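Methylocystis parvus OBBP MbnE (Methylocystis parvus OBBP, PDB 5ICQ) probably binds methanobactin, a copper-chelating peptide, in the periplasm and hands it on for import into the cell. Local coordinates at residues Leu239-Pro244 and Phe260-Leu265; Asn94-Leu99 and Ala219-Ser224. All blocks are in the same frame, centred on the assembly; numbering follows the deposited sequence.

In the fold
Contact 1 pairs two strands at one side of the protein, and contact 2 is a buried meeting of two loops next to them, the contact centres lying 13 Å apart. Contact 2 closes first along the chain: residues 219-224 run into strand 227-233, which pairs with strand 237-242, the first partner of contact 1. The two contacts touch where L240 CD1 packs 3.9 Å from N94 ND2, and Y227 is a common neighbour of both residues. Their centres stand about 27 Å (contact 1) and 23 Å (contact 2) from the centre of the chain, on the same side. A sulfate ion, probably from the crystallisation liquor, sits about 4 Å from the side chain of L239.

Contact 1: residues Leu239-Pro244 and Phe260-Leu265; sequences LLKRDP and FDEIDL
R242 meets D261 edge-on: NE and NH2 both donate to D261 OD1, at 3.1 Å and 3.2 Å, and the oxygen lies in the guanidinium plane. The carboxylate stands nearly upright to that plane (86°), so this salt bridge is two N-H groups converging on one oxygen, OD1 offering NH2 its anti lone pair. Extended as far as CD, the arginine then bends at chi3 (-46°), which brings its guanidinium to D261. Arginine suits this strand end because its side chain can reach D261 with NE and NH2 and the carbonyl of Y258 with NH1. R242 N also donates to D261 O at 2.8 Å.

Further along, L240 and I263 form a hydrogen-bonded pair, with L240 N to I263 O at 2.8 Å and I263 N to L240 O at 2.9 Å. Their side chains share one buried face, the CB atoms 4.2 Å apart. L265 adds its CD1 methyl 4.0 Å from L240 CG, branched aliphatic residues filling this apolar side. The opposite face is more polar. K241 and E262 run alongside each other in the same direction, and E262 is salt-bridged to R65. L239 crosses D264 at about a right angle, while D264 pairs with R237. With strand 227-233 on the far side of strand 237-242, three successive antiparallel neighbours make a beta meander, within a mixed sheet that strand 65-71 completes.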
loop_
_atom_site.group_PDB
_atom_site.type_symbol
_atom_site.label_atom_id
_atom_site.label_comp_id
_atom_site.label_asym_id
_atom_site.label_seq_id
_atom_site.Cartn_x
_atom_site.Cartn_y
_atom_site.Cartn_z
ATOM N N LEU A 239 -2.043 -22.497 12.842
ATOM C CA LEU A 239 -2.251 -22.240 14.264
ATOM C C LEU A 239 -0.965 -21.711 14.884
ATOM O O LEU A 239 0.078 -22.378 14.842
ATOM C CB LEU A 239 -2.714 -23.495 15.004
ATOM C CG LEU A 239 -2.933 -23.301 16.516
ATOM C CD1 LEU A 239 -4.111 -22.366 16.803
ATOM C CD2 LEU A 239 -3.117 -24.640 17.234
ATOM N N LEU A 240 -1.049 -20.520 15.459
ATOM C CA LEU A 240 0.046 -19.903 16.188
ATOM C C LEU A 240 -0.222 -20.023 17.679
ATOM O O LEU A 240 -1.356 -19.854 18.126
ATOM C CB LEU A 240 0.184 -18.427 15.819
ATOM C CG LEU A 240 0.328 -18.131 14.333
ATOM C CD1 LEU A 240 0.528 -16.639 14.130
ATOM C CD2 LEU A 240 1.485 -18.939 13.751
ATOM N N LYS A 241 0.819 -20.314 18.445
ATOM C CA LYS A 241 0.694 -20.431 19.889
ATOM C C LYS A 241 1.796 -19.604 20.532
ATOM O O LYS A 241 2.936 -19.610 20.061
ATOM C CB LYS A 241 0.786 -21.904 20.327
ATOM C CG LYS A 241 0.669 -22.110 21.817
ATOM C CD LYS A 241 0.405 -23.574 22.128
ATOM C CE LYS A 241 0.182 -23.797 23.614
ATOM N NZ LYS A 241 0.008 -25.254 23.896
ATOM N N ARG A 242 1.457 -18.897 21.607
ATOM C CA ARG A 242 2.426 -18.016 22.237
ATOM C C ARG A 242 3.664 -18.797 22.666
ATOM O O ARG A 242 3.568 -19.935 23.134
ATOM C CB ARG A 242 1.810 -17.332 23.459
ATOM C CG ARG A 242 2.832 -16.546 24.269
ATOM C CD ARG A 242 2.299 -16.106 25.624
ATOM N NE ARG A 242 0.961 -15.528 25.535
ATOM C CZ ARG A 242 0.701 -14.320 25.059
ATOM N NH1 ARG A 242 1.704 -13.561 24.612
ATOM N NH2 ARG A 242 -0.545 -13.875 25.032
ATOM N N ASP A 243 4.832 -18.195 22.449
ATOM C CA ASP A 243 6.080 -18.648 23.054
ATOM C C ASP A 243 6.117 -18.091 24.470
ATOM O O ASP A 243 6.266 -16.879 24.644
ATOM C CB ASP A 243 7.298 -18.161 22.265
ATOM C CG ASP A 243 8.626 -18.620 22.878
ATOM O OD1 ASP A 243 8.617 -19.282 23.944
ATOM O OD2 ASP A 243 9.684 -18.306 22.294
ATOM N N PRO A 244 5.988 -18.931 25.494
ATOM C CA PRO A 244 5.989 -18.418 26.874
ATOM C C PRO A 244 7.280 -17.717 27.262
ATOM O O PRO A 244 7.305 -16.988 28.260
ATOM C CB PRO A 244 5.765 -19.682 27.717
ATOM C CG PRO A 244 6.157 -20.821 26.835
ATOM C CD PRO A 244 5.880 -20.398 25.426
ATOM N N PHE A 260 -3.465 -12.527 22.683
ATOM C CA PHE A 260 -4.070 -13.845 22.581
ATOM C C PHE A 260 -3.019 -14.918 22.826
ATOM O O PHE A 260 -1.861 -14.779 22.422
ATOM C CB PHE A 260 -4.707 -14.035 21.206
ATOM C CG PHE A 260 -5.764 -13.019 20.894
ATOM C CD1 PHE A 260 -7.010 -13.112 21.485
ATOM C CD2 PHE A 260 -5.504 -11.963 20.020
ATOM C CE1 PHE A 260 -7.997 -12.178 21.220
ATOM C CE2 PHE A 260 -6.484 -11.020 19.747
ATOM C CZ PHE A 260 -7.736 -11.130 20.352
ATOM N N ASP A 261 -3.432 -15.998 23.498
ATOM C CA ASP A 261 -2.519 -17.119 23.697
ATOM C C ASP A 261 -2.355 -17.928 22.419
ATOM O O ASP A 261 -1.305 -18.544 22.206
ATOM C CB ASP A 261 -3.011 -18.015 24.839
ATOM C CG ASP A 261 -2.713 -17.428 26.225
ATOM O OD1 ASP A 261 -1.922 -16.459 26.322
ATOM O OD2 ASP A 261 -3.252 -17.951 27.225
ATOM N N GLU A 262 -3.363 -17.912 21.550
ATOM C CA GLU A 262 -3.340 -18.659 20.303
ATOM C C GLU A 262 -4.049 -17.855 19.232
ATOM O O GLU A 262 -5.019 -17.148 19.513
ATOM C CB GLU A 262 -4.042 -20.026 20.428
ATOM C CG GLU A 262 -3.267 -21.069 21.214
ATOM C CD GLU A 262 -4.150 -22.201 21.698
ATOM O OE1 GLU A 262 -3.919 -22.691 22.821
ATOM O OE2 GLU A 262 -5.084 -22.590 20.962
ATOM N N ILE A 263 -3.569 -17.986 17.999
ATOM C CA ILE A 263 -4.200 -17.370 16.838
ATOM C C ILE A 263 -4.409 -18.462 15.801
ATOM O O ILE A 263 -3.436 -19.069 15.340
ATOM C CB ILE A 263 -3.353 -16.242 16.238
ATOM C CG1 ILE A 263 -3.058 -15.177 17.302
ATOM C CG2 ILE A 263 -4.088 -15.651 15.016
ATOM C CD1 ILE A 263 -1.942 -14.241 16.915
ATOM N N ASP A 264 -5.662 -18.698 15.422
ATOM C CA ASP A 264 -6.001 -19.722 14.435
ATOM C C ASP A 264 -6.422 -19.029 13.147
ATOM O O ASP A 264 -7.491 -18.407 13.088
ATOM C CB ASP A 264 -7.105 -20.638 14.958
ATOM C CG ASP A 264 -7.403 -21.799 14.010
ATOM O OD1 ASP A 264 -6.520 -22.157 13.197
ATOM O OD2 ASP A 264 -8.518 -22.354 14.080
ATOM N N LEU A 265 -5.572 -19.116 12.125
ATOM C CA LEU A 265 -5.828 -18.489 10.831
ATOM C C LEU A 265 -6.444 -19.537 9.913
ATOM O O LEU A 265 -5.758 -20.469 9.485
ATOM C CB LEU A 265 -4.547 -17.924 10.218
ATOM C CG LEU A 265 -3.872 -16.793 11.008
ATOM C CD1 LEU A 265 -2.785 -17.340 11.923
ATOM C CD2 LEU A 265 -3.306 -15.725 10.084
#

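Contact 2: residues Asn94-Leu99 and Ala219-Ser224; sequences NVFQGL and AKPLGS
Q97 OE1 is gripped by two donors, the hydroxyl of S224 at 2.7 Å from OG and the indole NH of W247. The S224 hydroxyl approaches well to one side of the C=O direction (119°) and somewhat tilted from the carbonyl plane. With chi1 at 61°, S224 OG sits between its own backbone N and carbonyl carbon, where it also accepts from a water, 2.9 Å away, that takes the N-H of Q97. Glutamine suits this buried site because its amide offers both polarities: NE2 bonds the hydroxyl of Y246. An alanine here is likely to leave the S224 hydroxyl and the W247 indole without their shared acceptor.

The backbones come close at G223. Its CA lies 3.4 Å from V95 O, and a beta carbon would run into that oxygen. F96 sets its CZ 3.6 Å from P221 CB, the two side chains crossing at about a right angle, while V95 CG1 rests over the centre of one ring face; F80 makes an edge-to-face contact with the same ring. Strand 109-120 packs against Q97 and S224, and strand 227-233 against P221, so the paired loops link the six-stranded antiparallel sheet to the mixed sheet of strand 227-233.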
loop_
_atom_site.group_PDB
_atom_site.type_symbol
_atom_site.label_atom_id
_atom_site.label_comp_id
_atom_site.label_asym_id
_atom_site.label_seq_id
_atom_site.Cartn_x
_atom_site.Cartn_y
_atom_site.Cartn_z
ATOM N N ASN A 94 4.623 -11.753 14.048
ATOM C CA ASN A 94 4.330 -12.782 15.045
ATOM C C ASN A 94 5.474 -13.778 15.187
ATOM O O ASN A 94 5.760 -14.248 16.296
ATOM C CB ASN A 94 3.049 -13.526 14.675
ATOM C CG ASN A 94 1.813 -12.659 14.813
ATOM O OD1 ASN A 94 1.694 -11.865 15.756
ATOM N ND2 ASN A 94 0.892 -12.799 13.872
ATOM N N VAL A 95 6.104 -14.153 14.076
ATOM C CA VAL A 95 7.179 -15.144 14.069
ATOM C C VAL A 95 8.504 -14.519 13.653
ATOM O O VAL A 95 9.496 -14.601 14.380
ATOM C CB VAL A 95 6.827 -16.344 13.158
ATOM C CG1 VAL A 95 7.969 -17.339 13.145
ATOM C CG2 VAL A 95 5.556 -17.021 13.643
ATOM N N PHE A 96 8.533 -13.864 12.493
ATOM C CA PHE A 96 9.754 -13.268 11.958
ATOM C C PHE A 96 9.838 -11.793 12.326
ATOM O O PHE A 96 8.899 -11.032 12.069
ATOM C CB PHE A 96 9.796 -13.408 10.436
ATOM C CG PHE A 96 9.714 -14.828 9.958
ATOM C CD1 PHE A 96 10.754 -15.714 10.197
ATOM C CD2 PHE A 96 8.610 -15.265 9.251
ATOM C CE1 PHE A 96 10.692 -17.019 9.742
ATOM C CE2 PHE A 96 8.537 -16.571 8.783
ATOM C CZ PHE A 96 9.573 -17.450 9.035
ATOM N N GLN A 97 10.978 -11.381 12.878
ATOM C CA GLN A 97 11.141 -10.029 13.394
ATOM C C GLN A 97 12.246 -9.293 12.655
ATOM O O GLN A 97 13.247 -9.887 12.256
ATOM C CB GLN A 97 11.510 -10.036 14.879
ATOM C CG GLN A 97 10.510 -10.691 15.769
ATOM C CD GLN A 97 10.903 -10.496 17.208
ATOM O OE1 GLN A 97 11.998 -10.889 17.621
ATOM N NE2 GLN A 97 10.038 -9.846 17.970
ATOM N N GLY A 98 12.085 -7.976 12.528
ATOM C CA GLY A 98 13.151 -7.141 12.015
ATOM C C GLY A 98 14.052 -6.594 13.107
ATOM O O GLY A 98 13.842 -6.792 14.305
ATOM N N LEU A 99 15.085 -5.874 12.668
ATOM C CA LEU A 99 15.965 -5.197 13.613
ATOM C C LEU A 99 15.228 -4.114 14.394
ATOM O O LEU A 99 15.529 -3.872 15.570
ATOM C CB LEU A 99 17.148 -4.597 12.866
ATOM C CG LEU A 99 18.181 -5.604 12.382
ATOM C CD1 LEU A 99 19.143 -4.920 11.390
ATOM C CD2 LEU A 99 18.928 -6.189 13.569
ATOM N N ALA A 219 7.183 -26.958 6.525
ATOM C CA ALA A 219 7.865 -27.172 7.794
ATOM C C ALA A 219 7.694 -25.941 8.672
ATOM O O ALA A 219 7.682 -24.811 8.183
ATOM C CB ALA A 219 9.348 -27.466 7.568
ATOM N N LYS A 220 7.522 -26.164 9.960
ATOM C CA LYS A 220 7.326 -25.050 10.874
ATOM C C LYS A 220 8.602 -24.218 10.955
ATOM O O LYS A 220 9.634 -24.722 11.416
ATOM C CB LYS A 220 6.911 -25.572 12.237
ATOM C CG LYS A 220 5.636 -26.407 12.171
ATOM C CD LYS A 220 5.326 -27.047 13.515
ATOM C CE LYS A 220 4.164 -28.010 13.407
ATOM N NZ LYS A 220 3.990 -28.753 14.680
ATOM N N PRO A 221 8.585 -22.968 10.513
ATOM C CA PRO A 221 9.812 -22.169 10.480
ATOM C C PRO A 221 10.175 -21.617 11.848
ATOM O O PRO A 221 9.315 -21.329 12.683
ATOM C CB PRO A 221 9.450 -21.033 9.521
ATOM C CG PRO A 221 7.978 -20.814 9.807
ATOM C CD PRO A 221 7.412 -22.198 10.059
ATOM N N LEU A 222 11.477 -21.444 12.056
ATOM C CA LEU A 222 11.988 -20.889 13.302
ATOM C C LEU A 222 12.108 -19.375 13.194
ATOM O O LEU A 222 12.763 -18.857 12.278
ATOM C CB LEU A 222 13.351 -21.496 13.647
ATOM C CG LEU A 222 13.857 -20.999 15.010
ATOM C CD1 LEU A 222 13.045 -21.641 16.115
ATOM C CD2 LEU A 222 15.345 -21.263 15.217
ATOM N N GLY A 223 11.492 -18.670 14.138
ATOM C CA GLY A 223 11.680 -17.237 14.246
ATOM C C GLY A 223 12.012 -16.817 15.664
ATOM O O GLY A 223 12.370 -17.660 16.495
ATOM N N SER A 224 11.922 -15.515 15.951
ATOM C CA SER A 224 12.211 -14.988 17.279
ATOM C C SER A 224 11.028 -14.251 17.887
ATOM O O SER A 224 11.184 -13.645 18.946
ATOM C CB SER A 224 13.422 -14.049 17.240
ATOM O OG SER A 224 13.166 -12.936 16.391
HETATM O O HOH W 1 12.951 -13.310 13.535
#